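Local coordinates for vacuolar protein sorting protein 36 (Saccharomyces cerevisiae, PDB 2CAY) that probably helps the ESCRT-II complex bind membrane lipids and link to ESCRT-I, through an N-terminal PH domain (GLUE domain), during protein sorting into multivesicular bodies, at residues E10-V15 and N73-E78; Q36-Y41 and G53-T58; R97-F102 and F111-F116. All blocks are in the same frame, centred on the assembly; numbering follows the deposited sequence.

Overall arrangement
Near the N terminus, residues 10-15 pair with 73-78 in contact 1. This closes a long loop and puts strand 13-14 at one border of the first antiparallel sheet. Contact 2 is nested inside that loop. There 36-41, where the chain turns a corner after strand 31-35, meets 53-58, so the first sheet is tied to the second. Contact 3 opens only after contact 1 has closed. It is the hairpin of 97-102 and 111-116 in the second sheet. Strand 112-116 pairs with strand 38-42 of contact 2, and contacts 2 and 3 touch the same sulfate. Leu77 of contact 1 packs on Leu100 of contact 3, joining the two sheets across the core.

Contact 1: residues E10-V15 and N73-E78; sequences EYWHYV and NSLGLE
His13 and Gly76 form an antiparallel hydrogen-bonded pair. His13 N donates to Gly76 O at 2.8 Å, and Gly76 N returns a bond to His13 O. Tyr14 and Leu75 follow as a non-hydrogen-bonded pair. One step further, Val15 N to Ser74 O is a weak hydrogen bond at 3.4 Å. The pairing makes 13-14 an outermost strand of the first antiparallel sheet of this PH domain. Waters extend both ends, joining Tyr11 O to Glu78 N and Val15 O to Ser74 N. The Trp12 indole turns in toward the core and lies between two leucines. Leu77 CD1 sits over one face, 3.8 Å from the centroid of the five-membered ring, in a CH-pi contact. Leu75 CD1 lies over the opposite face, nearer the rim, and Leu75 CB touches Trp12 CE3 at 3.4 Å. With an alanine for Trp12, Leu75 and Leu77 would probably lose the flat surface between them, and a gap is likely to open there. On the other side of the sheet, His13 CG sits between the backbone N and the carbonyl carbon (chi1 57°). This lays the imidazole over Gly76 CA, 3.9 Å from the ring centroid; a glycine leaves room there. The 75-78 strand also bonds to strand 61-66. Trp12 and Leu75 pack on Leu40 of strand 38-42, and Leu77 on Leu100 and Phe102 of strand 97-102.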
loop_
_atom_site.group_PDB
_atom_site.type_symbol
_atom_site.label_atom_id
_atom_site.label_comp_id
_atom_site.label_asym_id
_atom_site.label_seq_id
_atom_site.Cartn_x
_atom_site.Cartn_y
_atom_site.Cartn_z
ATOM N N GLU A 10 -22.820 -3.358 15.298
ATOM C CA GLU A 10 -22.166 -3.398 16.607
ATOM C C GLU A 10 -21.444 -2.075 16.837
ATOM O O GLU A 10 -21.373 -1.573 17.961
ATOM C CB GLU A 10 -21.174 -4.556 16.681
ATOM C CG GLU A 10 -20.409 -4.648 18.009
ATOM C CD GLU A 10 -19.225 -5.615 17.966
ATOM O OE1 GLU A 10 -19.291 -6.649 17.245
ATOM O OE2 GLU A 10 -18.222 -5.338 18.668
ATOM N N TYR A 11 -20.936 -1.503 15.748
ATOM C CA TYR A 11 -20.099 -0.316 15.798
ATOM C C TYR A 11 -20.859 0.959 15.374
ATOM O O TYR A 11 -20.591 2.038 15.883
ATOM C CB TYR A 11 -18.871 -0.536 14.905
ATOM C CG TYR A 11 -18.174 -1.877 15.126
ATOM C CD1 TYR A 11 -17.233 -2.043 16.159
ATOM C CD2 TYR A 11 -18.459 -2.986 14.301
ATOM C CE1 TYR A 11 -16.576 -3.289 16.367
ATOM C CE2 TYR A 11 -17.814 -4.239 14.504
ATOM C CZ TYR A 11 -16.872 -4.382 15.536
ATOM O OH TYR A 11 -16.231 -5.612 15.731
ATOM N N TRP A 12 -21.789 0.824 14.437
ATOM C CA TRP A 12 -22.544 1.957 13.938
ATOM C C TRP A 12 -23.818 2.161 14.784
ATOM O O TRP A 12 -24.367 1.196 15.334
ATOM C CB TRP A 12 -22.920 1.744 12.474
ATOM C CG TRP A 12 -21.793 1.879 11.397
ATOM C CD1 TRP A 12 -21.128 0.843 10.772
ATOM C CD2 TRP A 12 -21.295 3.093 10.784
ATOM N NE1 TRP A 12 -20.242 1.336 9.846
ATOM C CE2 TRP A 12 -20.314 2.707 9.830
ATOM C CE3 TRP A 12 -21.563 4.452 10.962
ATOM C CZ2 TRP A 12 -19.603 3.639 9.056
ATOM C CZ3 TRP A 12 -20.849 5.394 10.189
ATOM C CH2 TRP A 12 -19.884 4.974 9.241
ATOM N N HIS A 13 -24.266 3.403 14.917
ATOM C CA HIS A 13 -25.546 3.682 15.594
ATOM C C HIS A 13 -26.463 4.514 14.687
ATOM O O HIS A 13 -26.008 5.202 13.755
ATOM C CB HIS A 13 -25.349 4.323 16.989
ATOM C CG HIS A 13 -24.549 5.593 16.971
ATOM N ND1 HIS A 13 -25.042 6.785 16.473
ATOM C CD2 HIS A 13 -23.277 5.850 17.358
ATOM C CE1 HIS A 13 -24.107 7.720 16.550
ATOM N NE2 HIS A 13 -23.033 7.184 17.095
ATOM N N TYR A 14 -27.767 4.452 14.951
ATOM C CA TYR A 14 -28.725 5.204 14.148
ATOM C C TYR A 14 -28.542 6.708 14.441
ATOM O O TYR A 14 -28.253 7.098 15.586
ATOM C CB TYR A 14 -30.147 4.713 14.478
ATOM C CG TYR A 14 -31.246 5.529 13.863
ATOM C CD1 TYR A 14 -31.584 5.398 12.516
ATOM C CD2 TYR A 14 -31.940 6.467 14.636
ATOM C CE1 TYR A 14 -32.614 6.180 11.960
ATOM C CE2 TYR A 14 -32.946 7.244 14.090
ATOM C CZ TYR A 14 -33.274 7.103 12.770
ATOM O OH TYR A 14 -34.289 7.890 12.279
ATOM N N VAL A 15 -28.664 7.526 13.399
ATOM C CA VAL A 15 -28.566 8.998 13.513
ATOM C C VAL A 15 -29.857 9.626 12.940
ATOM O O VAL A 15 -30.272 9.293 11.837
ATOM C CB VAL A 15 -27.306 9.577 12.753
ATOM C CG1 VAL A 15 -27.393 11.106 12.621
ATOM C CG2 VAL A 15 -26.032 9.221 13.494
ATOM N N ASN A 73 -31.828 5.770 6.910
ATOM C CA ASN A 73 -30.605 5.005 6.628
ATOM C C ASN A 73 -29.281 5.710 6.983
ATOM O O ASN A 73 -28.196 5.276 6.592
ATOM C CB ASN A 73 -30.636 4.515 5.180
ATOM C CG ASN A 73 -31.781 3.507 4.922
ATOM O OD1 ASN A 73 -32.463 3.085 5.857
ATOM N ND2 ASN A 73 -31.983 3.127 3.664
ATOM N N SER A 74 -29.374 6.759 7.776
ATOM C CA SER A 74 -28.187 7.449 8.297
ATOM C C SER A 74 -27.576 6.769 9.531
ATOM O O SER A 74 -28.293 6.156 10.363
ATOM C CB SER A 74 -28.515 8.925 8.561
ATOM O OG SER A 74 -28.963 9.520 7.352
ATOM N N LEU A 75 -26.252 6.858 9.637
ATOM C CA LEU A 75 -25.478 6.122 10.657
ATOM C C LEU A 75 -24.373 6.959 11.270
ATOM O O LEU A 75 -23.843 7.869 10.617
ATOM C CB LEU A 75 -24.857 4.851 10.054
ATOM C CG LEU A 75 -25.770 3.718 9.569
ATOM C CD1 LEU A 75 -24.950 2.712 8.766
ATOM C CD2 LEU A 75 -26.491 3.060 10.778
ATOM N N GLY A 76 -24.008 6.638 12.501
ATOM C CA GLY A 76 -22.954 7.318 13.216
ATOM C C GLY A 76 -21.952 6.344 13.802
ATOM O O GLY A 76 -22.301 5.215 14.171
ATOM N N LEU A 77 -20.702 6.779 13.865
ATOM C CA LEU A 77 -19.639 6.047 14.509
ATOM C C LEU A 77 -18.979 6.951 15.557
ATOM O O LEU A 77 -18.652 8.104 15.246
ATOM C CB LEU A 77 -18.610 5.690 13.386
ATOM C CG LEU A 77 -17.762 4.423 13.319
ATOM C CD1 LEU A 77 -18.620 3.157 13.281
ATOM C CD2 LEU A 77 -16.925 4.457 12.085
ATOM N N GLU A 78 -18.721 6.474 16.770
ATOM C CA GLU A 78 -18.010 7.318 17.750
ATOM C C GLU A 78 -16.506 7.348 17.487
ATOM O O GLU A 78 -15.882 6.301 17.411
ATOM C CB GLU A 78 -18.206 6.850 19.199
ATOM C CG GLU A 78 -19.652 6.599 19.647
ATOM C CD GLU A 78 -20.447 7.868 19.888
ATOM O OE1 GLU A 78 -19.871 8.968 20.071
ATOM O OE2 GLU A 78 -21.681 7.751 19.893
HETATM O O HOH W 1 -18.983 3.722 17.470
HETATM O O HOH W 2 -31.452 7.927 9.478
#

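Contact 2: residues Q36-Y41 and G53-T58. With SO4 (sulfate ion), chain C.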
loop_
_atom_site.group_PDB
_atom_site.type_symbol
_atom_site.label_atom_id
_atom_site.label_comp_id
_atom_site.label_asym_id
_atom_site.label_seq_id
_atom_site.Cartn_x
_atom_site.Cartn_y
_atom_site.Cartn_z
ATOM N N GLN A 36 -19.075 14.565 -0.019
ATOM C CA GLN A 36 -20.260 14.100 -0.745
ATOM C C GLN A 36 -19.932 12.813 -1.497
ATOM O O GLN A 36 -18.745 12.538 -1.803
ATOM C CB GLN A 36 -20.698 15.156 -1.775
ATOM C CG GLN A 36 -21.357 16.411 -1.197
ATOM C CD GLN A 36 -20.352 17.394 -0.660
ATOM O OE1 GLN A 36 -19.196 17.442 -1.120
ATOM N NE2 GLN A 36 -20.774 18.191 0.323
ATOM N N SER A 37 -20.986 12.053 -1.811
ATOM C CA SER A 37 -20.918 10.841 -2.645
ATOM C C SER A 37 -19.960 9.784 -2.070
ATOM O O SER A 37 -19.097 9.250 -2.782
ATOM C CB SER A 37 -20.494 11.181 -4.073
ATOM O OG SER A 37 -21.362 12.116 -4.689
ATOM N N VAL A 38 -20.134 9.480 -0.795
ATOM C CA VAL A 38 -19.312 8.487 -0.099
ATOM C C VAL A 38 -20.158 7.227 0.070
ATOM O O VAL A 38 -21.397 7.318 0.269
ATOM C CB VAL A 38 -18.829 9.056 1.257
ATOM C CG1 VAL A 38 -18.177 7.977 2.125
ATOM C CG2 VAL A 38 -17.867 10.232 1.016
ATOM N N GLY A 39 -19.508 6.067 -0.082
ATOM C CA GLY A 39 -20.119 4.767 0.187
ATOM C C GLY A 39 -19.405 4.114 1.355
ATOM O O GLY A 39 -18.221 4.428 1.645
ATOM N N LEU A 40 -20.102 3.199 2.029
ATOM C CA LEU A 40 -19.564 2.544 3.228
ATOM C C LEU A 40 -19.175 1.114 2.949
ATOM O O LEU A 40 -19.815 0.453 2.112
ATOM C CB LEU A 40 -20.586 2.584 4.373
ATOM C CG LEU A 40 -21.110 3.946 4.838
ATOM C CD1 LEU A 40 -22.067 3.760 6.067
ATOM C CD2 LEU A 40 -19.950 4.944 5.177
ATOM N N TYR A 41 -18.122 0.662 3.627
ATOM C CA TYR A 41 -17.691 -0.740 3.647
ATOM C C TYR A 41 -17.646 -1.230 5.077
ATOM O O TYR A 41 -17.303 -0.484 6.015
ATOM C CB TYR A 41 -16.280 -0.893 3.061
ATOM C CG TYR A 41 -16.258 -0.859 1.567
ATOM C CD1 TYR A 41 -16.002 -2.040 0.835
ATOM C CD2 TYR A 41 -16.476 0.344 0.860
ATOM C CE1 TYR A 41 -15.981 -2.025 -0.560
ATOM C CE2 TYR A 41 -16.450 0.362 -0.543
ATOM C CZ TYR A 41 -16.201 -0.827 -1.234
ATOM O OH TYR A 41 -16.164 -0.817 -2.607
ATOM N N GLY A 53 -23.966 8.768 0.059
ATOM C CA GLY A 53 -24.330 9.657 1.138
ATOM C C GLY A 53 -23.303 10.755 1.328
ATOM O O GLY A 53 -22.202 10.732 0.725
ATOM N N ARG A 54 -23.670 11.741 2.125
ATOM C CA ARG A 54 -22.715 12.738 2.573
ATOM C C ARG A 54 -22.071 12.211 3.847
ATOM O O ARG A 54 -22.710 11.496 4.648
ATOM C CB ARG A 54 -23.407 14.077 2.856
ATOM C CG ARG A 54 -23.783 14.824 1.600
ATOM C CD ARG A 54 -24.154 16.252 1.953
ATOM N NE ARG A 54 -25.367 16.232 2.754
ATOM C CZ ARG A 54 -25.877 17.283 3.389
ATOM N NH1 ARG A 54 -25.268 18.476 3.332
ATOM N NH2 ARG A 54 -26.998 17.127 4.088
ATOM N N ILE A 55 -20.799 12.542 4.030
ATOM C CA ILE A 55 -20.094 12.129 5.217
ATOM C C ILE A 55 -19.753 13.391 6.010
ATOM O O ILE A 55 -19.294 14.383 5.427
ATOM C CB ILE A 55 -18.846 11.208 4.867
ATOM C CG1 ILE A 55 -18.393 10.382 6.076
ATOM C CG2 ILE A 55 -17.682 12.013 4.286
ATOM C CD1 ILE A 55 -19.307 9.166 6.372
ATOM N N PHE A 56 -20.044 13.374 7.312
ATOM C CA PHE A 56 -19.782 14.516 8.206
ATOM C C PHE A 56 -18.786 14.082 9.257
ATOM O O PHE A 56 -18.961 13.020 9.887
ATOM C CB PHE A 56 -21.044 14.946 8.991
ATOM C CG PHE A 56 -22.103 15.620 8.180
ATOM C CD1 PHE A 56 -22.790 14.933 7.179
ATOM C CD2 PHE A 56 -22.453 16.935 8.444
ATOM C CE1 PHE A 56 -23.812 15.568 6.428
ATOM C CE2 PHE A 56 -23.468 17.579 7.700
ATOM C CZ PHE A 56 -24.144 16.891 6.702
ATOM N N LEU A 57 -17.779 14.902 9.494
ATOM C CA LEU A 57 -16.921 14.733 10.634
ATOM C C LEU A 57 -17.328 15.773 11.672
ATOM O O LEU A 57 -17.414 16.988 11.359
ATOM C CB LEU A 57 -15.439 14.936 10.253
ATOM C CG LEU A 57 -14.457 14.933 11.448
ATOM C CD1 LEU A 57 -14.249 13.473 11.916
ATOM C CD2 LEU A 57 -13.114 15.509 10.951
ATOM N N THR A 58 -17.549 15.314 12.901
ATOM C CA THR A 58 -17.769 16.223 14.011
ATOM C C THR A 58 -16.658 16.021 15.010
ATOM O O THR A 58 -15.824 15.096 14.893
ATOM C CB THR A 58 -19.162 16.027 14.723
ATOM O OG1 THR A 58 -19.105 14.875 15.565
ATOM C CG2 THR A 58 -20.341 15.910 13.746
HETATM S S SO4 C . -15.080 1.744 -4.895
HETATM O O1 SO4 C . -15.788 1.640 -3.632
HETATM O O2 SO4 C . -15.565 2.889 -5.667
HETATM O O3 SO4 C . -15.374 0.513 -5.650
HETATM O O4 SO4 C . -13.666 1.946 -4.726
#
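Val38, Ile55 and Gly53 carry most of this contact. Val38 N donates to Gly53 O at 2.9 Å, and the N-H points almost straight at the oxygen (177°). Gly53 N gives a second, more bent bond back to Val38 O. Ser37 N also faces Gly53 O, but at too poor an angle to bond. Two residues thus stand opposite one, which makes a G1 beta bulge. Ser37 takes the left-handed backbone conformation (phi 58°) that this bulge needs in its first residue. The chain turns its corner here, and the short strand segments 38-41 and 53-58 cross at 79°. Pairing therefore stops after one bridge, and side chains take over. Val38 CG2 meets Ile55 CG2 at 3.7 Å, the two side chains crossing at about a right angle. Ile55 CD1 lies 4.4 Å from Leu40 CD2. Val38 also packs on Phe116, and Ile55 on Phe124 of helix 122-137. On the outer side of the corner, Gln36 CG runs alongside Arg54 CG at 4.0 Å, and the Arg54 guanidinium has Phe56 CZ over one face. Tyr41, at the far end of its strand, donates through OH to sulfate O1 at 2.7 Å. Ser95 and Arg117 bind the same ion. The apolar corner thus leads into a polar, positively charged site for an anion. The sulfate is probably from the crystallisation liquor, but the site is consistent with binding of a lipid phosphate.

Contact 3: residues R97-F102 and F111-F116. With SO4 (sulfate ion), chain C.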
loop_
_atom_site.group_PDB
_atom_site.type_symbol
_atom_site.label_atom_id
_atom_site.label_comp_id
_atom_site.label_asym_id
_atom_site.label_seq_id
_atom_site.Cartn_x
_atom_site.Cartn_y
_atom_site.Cartn_z
ATOM N N ARG A 97 -9.899 5.409 -0.359
ATOM C CA ARG A 97 -10.598 4.855 0.811
ATOM C C ARG A 97 -9.986 5.429 2.065
ATOM O O ARG A 97 -8.746 5.597 2.177
ATOM C CB ARG A 97 -10.418 3.335 0.875
ATOM C CG ARG A 97 -10.782 2.557 -0.397
ATOM C CD ARG A 97 -12.255 2.318 -0.501
ATOM N NE ARG A 97 -12.576 1.486 -1.689
ATOM C CZ ARG A 97 -12.647 0.156 -1.724
ATOM N NH1 ARG A 97 -12.410 -0.576 -0.639
ATOM N NH2 ARG A 97 -12.921 -0.460 -2.898
ATOM N N LEU A 98 -10.841 5.710 3.037
ATOM C CA LEU A 98 -10.354 5.944 4.394
ATOM C C LEU A 98 -10.726 4.733 5.278
ATOM O O LEU A 98 -11.899 4.417 5.429
ATOM C CB LEU A 98 -10.873 7.268 4.966
ATOM C CG LEU A 98 -10.367 7.614 6.388
ATOM C CD1 LEU A 98 -8.852 7.910 6.369
ATOM C CD2 LEU A 98 -11.131 8.801 6.987
ATOM N N ILE A 99 -9.713 4.060 5.814
ATOM C CA ILE A 99 -9.884 2.812 6.611
ATOM C C ILE A 99 -9.899 3.162 8.098
ATOM O O ILE A 99 -8.986 3.831 8.587
ATOM C CB ILE A 99 -8.697 1.820 6.360
ATOM C CG1 ILE A 99 -8.335 1.699 4.878
ATOM C CG2 ILE A 99 -8.901 0.452 7.076
ATOM C CD1 ILE A 99 -9.471 1.534 3.989
ATOM N N LEU A 100 -10.962 2.766 8.783
ATOM C CA LEU A 100 -11.106 3.020 10.233
ATOM C C LEU A 100 -10.850 1.731 11.016
ATOM O O LEU A 100 -11.564 0.733 10.815
ATOM C CB LEU A 100 -12.522 3.539 10.539
ATOM C CG LEU A 100 -13.012 4.642 9.593
ATOM C CD1 LEU A 100 -14.466 5.076 9.962
ATOM C CD2 LEU A 100 -12.062 5.819 9.626
ATOM N N PHE A 101 -9.877 1.797 11.932
ATOM C CA PHE A 101 -9.533 0.695 12.846
ATOM C C PHE A 101 -10.124 0.928 14.229
ATOM O O PHE A 101 -9.925 2.016 14.810
ATOM C CB PHE A 101 -8.021 0.602 12.975
ATOM C CG PHE A 101 -7.350 -0.064 11.820
ATOM C CD1 PHE A 101 -8.084 -0.787 10.887
ATOM C CD2 PHE A 101 -5.964 -0.095 11.752
ATOM C CE1 PHE A 101 -7.451 -1.442 9.861
ATOM C CE2 PHE A 101 -5.324 -0.765 10.716
ATOM C CZ PHE A 101 -6.084 -1.429 9.775
ATOM N N PHE A 102 -10.855 -0.075 14.737
ATOM C CA PHE A 102 -11.488 -0.003 16.068
ATOM C C PHE A 102 -10.520 -0.362 17.182
ATOM O O PHE A 102 -9.581 -1.119 16.972
ATOM C CB PHE A 102 -12.680 -0.951 16.173
ATOM C CG PHE A 102 -13.791 -0.642 15.222
ATOM C CD1 PHE A 102 -14.503 0.547 15.339
ATOM C CD2 PHE A 102 -14.132 -1.548 14.230
ATOM C CE1 PHE A 102 -15.538 0.850 14.452
ATOM C CE2 PHE A 102 -15.171 -1.272 13.331
ATOM C CZ PHE A 102 -15.865 -0.068 13.437
ATOM N N PHE A 111 -13.525 -3.897 10.432
ATOM C CA PHE A 111 -13.071 -2.511 10.347
ATOM C C PHE A 111 -14.032 -1.823 9.378
ATOM O O PHE A 111 -14.882 -2.466 8.762
ATOM C CB PHE A 111 -11.593 -2.406 9.858
ATOM C CG PHE A 111 -11.337 -3.100 8.537
ATOM C CD1 PHE A 111 -11.428 -2.407 7.322
ATOM C CD2 PHE A 111 -10.954 -4.438 8.507
ATOM C CE1 PHE A 111 -11.186 -3.051 6.105
ATOM C CE2 PHE A 111 -10.724 -5.080 7.297
ATOM C CZ PHE A 111 -10.817 -4.385 6.098
ATOM N N VAL A 112 -13.904 -0.513 9.243
ATOM C CA VAL A 112 -14.781 0.218 8.334
ATOM C C VAL A 112 -13.981 0.901 7.245
ATOM O O VAL A 112 -12.832 1.253 7.452
ATOM C CB VAL A 112 -15.641 1.311 9.104
ATOM C CG1 VAL A 112 -16.345 2.285 8.086
ATOM C CG2 VAL A 112 -16.668 0.628 10.026
ATOM N N GLN A 113 -14.588 1.094 6.085
ATOM C CA GLN A 113 -13.990 2.009 5.084
ATOM C C GLN A 113 -15.008 3.026 4.626
ATOM O O GLN A 113 -16.192 2.708 4.459
ATOM C CB GLN A 113 -13.482 1.281 3.847
ATOM C CG GLN A 113 -12.839 -0.102 4.102
ATOM C CD GLN A 113 -12.385 -0.732 2.799
ATOM O OE1 GLN A 113 -11.708 -0.072 1.996
ATOM N NE2 GLN A 113 -12.782 -1.999 2.560
ATOM N N LEU A 114 -14.514 4.225 4.341
ATOM C CA LEU A 114 -15.271 5.249 3.645
ATOM C C LEU A 114 -14.721 5.300 2.216
ATOM O O LEU A 114 -13.491 5.418 2.025
ATOM C CB LEU A 114 -15.035 6.603 4.328
ATOM C CG LEU A 114 -15.256 6.605 5.843
ATOM C CD1 LEU A 114 -15.028 8.061 6.379
ATOM C CD2 LEU A 114 -16.648 6.111 6.216
ATOM N N SER A 115 -15.591 5.223 1.221
ATOM C CA SER A 115 -15.105 5.217 -0.141
ATOM C C SER A 115 -15.529 6.493 -0.862
ATOM O O SER A 115 -16.732 6.810 -0.929
ATOM C CB SER A 115 -15.561 3.935 -0.868
ATOM O OG SER A 115 -15.014 3.904 -2.185
ATOM N N PHE A 116 -14.554 7.232 -1.398
ATOM C CA PHE A 116 -14.835 8.579 -1.945
ATOM C C PHE A 116 -15.043 8.618 -3.460
ATOM O O PHE A 116 -14.072 8.615 -4.210
ATOM C CB PHE A 116 -13.754 9.594 -1.546
ATOM C CG PHE A 116 -13.575 9.748 -0.055
ATOM C CD1 PHE A 116 -14.278 10.746 0.641
ATOM C CD2 PHE A 116 -12.734 8.905 0.643
ATOM C CE1 PHE A 116 -14.139 10.900 2.028
ATOM C CE2 PHE A 116 -12.561 9.063 2.046
ATOM C CZ PHE A 116 -13.283 10.058 2.726
HETATM S S SO4 C . -15.080 1.744 -4.895
HETATM O O1 SO4 C . -15.788 1.640 -3.632
HETATM O O2 SO4 C . -15.565 2.889 -5.667
HETATM O O3 SO4 C . -15.374 0.513 -5.650
HETATM O O4 SO4 C . -13.666 1.946 -4.726
HETATM O O HOH W 3 -12.496 -3.388 -0.049
#
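Leu98 and Leu114 form an antiparallel hydrogen-bonded pair, a pattern repeated by Leu100 and Val112. Each pair is joined by two backbone hydrogen bonds; Leu100 N to Val112 O is the shortest of the four at 2.7 Å. Their side chains make the tight, apolar face. Leu98 and Leu114 lie side by side, and Leu100 CD1 reaches Val112 CG1. Phe102 CZ closes on Val112 CG2 at 3.6 Å. Leu98 CB comes in at the edge of the Phe116 ring. These strands form a beta hairpin in the second sheet of the PH fold, and the C-terminal helix 122-137 packs on this face at Leu98, Leu114 and Phe116. By contrast, the face of Arg97, Gln113 and Ser115 is looser, with a water and the sulfate filling in between polar groups. Arg97 bends at chi2 (-81°), which carries its guanidinium beside Gln113. Arg97 NH1 donates to Gln113 OE1 at 2.8 Å; the oxygen is in the guanidinium plane, but the donor stands above the amide plane. The water accepts from Arg97 NH1 and Gln113 NE2, which also bonds to Gly43 O. Arg97 NE and NH2 both donate hydrogen bonds to sulfate O4, from NH2 at 3.1 Å, while Ser115 OG donates to sulfate O1 at 2.8 Å. Further along, Ile99 CG2 meets Phe111 CD1 at 3.8 Å, and Leu92 of a second subunit packs on Ile99, Phe111 and Gln113.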